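Local coordinates for ribonuclease T2 (Homo sapiens, PDB 3T0O), which cleaves single-stranded RNA, preferentially between purine and uridine residues, and so degrades microbial RNA to fragments sensed by TLR8 in innate immunity, at residues A[146-149]-A[155-158]. Numbering follows the deposited sequence.
Sequences DALA and IPKI
The backbone N of Ile-155, whose side chain meets Ala-149 across the contact and also touches an N-acetylglucosamine, is hydrogen-bonded to OD1 of Asn-188, a glycosylated asparagine, a bond that joins the loop after helix 141-152 to the glycan-bearing residue. Between the two segments themselves the contact is apolar. CB of Ile-155 starts out away from the helix, but the end of the side chain turns toward it: CG1 lies anti to the carbonyl carbon (chi1 -55°), and a second turn (chi2 -45°) brings CD1 to 3.7 Å from CB of Ala-149. In the alpha/beta fold of RNase T2, helix 141-152 runs through a short loop into strand 157-161 of the central antiparallel sheet, and Pro-156 directly precedes that strand. Its ring is turned toward the helix, with CG 3.9 Å from CB of Leu-148 and CD 4.2 Å from the backbone N of Ala-149. Beyond its CB, buried Leu-148 reaches helix 123-129 at Leu-123, Val-126 and Leu-127, and strand 171-180 at Ile-175, while Pro-156 rests against Leu-177 of that strand and Lys-157 is hydrogen-bonded through its backbone to Glu-176.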
# COMPACT_ATOMS: atom_id res chain seq x y z
N ASP A 146 16.27 6.19 -4.46
CA ASP A 146 16.94 7.46 -4.23
C ASP A 146 15.99 8.60 -4.49
O ASP A 146 15.99 9.58 -3.74
CB ASP A 146 18.20 7.57 -5.08
CG ASP A 146 19.25 6.58 -4.66
OD1 ASP A 146 19.19 6.04 -3.53
OD2 ASP A 146 20.14 6.33 -5.47
N ALA A 147 15.17 8.47 -5.49
CA ALA A 147 14.24 9.57 -5.79
C ALA A 147 13.14 9.67 -4.71
O ALA A 147 12.83 10.80 -4.31
CB ALA A 147 13.71 9.41 -7.18
N LEU A 148 12.58 8.55 -4.26
CA LEU A 148 11.64 8.62 -3.16
C LEU A 148 12.27 9.10 -1.86
O LEU A 148 11.67 9.86 -1.10
CB LEU A 148 10.91 7.30 -2.98
CG LEU A 148 10.20 7.02 -4.28
CD1 LEU A 148 9.53 5.69 -4.03
CD2 LEU A 148 9.11 8.06 -4.74
N ALA A 149 13.52 8.74 -1.60
CA ALA A 149 14.17 9.30 -0.44
C ALA A 149 14.33 10.78 -0.49
O ALA A 149 14.21 11.46 0.53
CB ALA A 149 15.50 8.57 -0.24
N ILE A 155 13.75 6.92 3.94
CA ILE A 155 14.06 5.80 3.02
C ILE A 155 12.85 4.86 2.98
O ILE A 155 12.38 4.41 4.03
CB ILE A 155 15.27 4.99 3.56
CG1 ILE A 155 16.51 5.86 3.82
CG2 ILE A 155 15.55 3.81 2.63
CD1 ILE A 155 16.84 6.82 2.75
N PRO A 156 12.32 4.63 1.79
CA PRO A 156 11.18 3.72 1.65
C PRO A 156 11.71 2.30 1.66
O PRO A 156 12.91 2.08 1.40
CB PRO A 156 10.64 4.06 0.28
CG PRO A 156 11.86 4.40 -0.49
CD PRO A 156 12.77 5.14 0.49
N LYS A 157 10.81 1.33 1.87
CA LYS A 157 11.13 -0.03 1.57
C LYS A 157 10.46 -0.31 0.24
O LYS A 157 9.31 0.07 -0.02
CB LYS A 157 10.53 -0.95 2.64
CG LYS A 157 11.03 -0.69 4.01
CD LYS A 157 10.59 -1.84 4.97
N ILE A 158 11.18 -0.99 -0.61
CA ILE A 158 10.68 -1.26 -1.94
C ILE A 158 10.73 -2.76 -2.18
O ILE A 158 11.80 -3.39 -2.00
CB ILE A 158 11.50 -0.57 -2.96
CG1 ILE A 158 11.61 0.95 -2.74
CG2 ILE A 158 10.95 -0.85 -4.41
CD1 ILE A 158 12.73 1.52 -3.49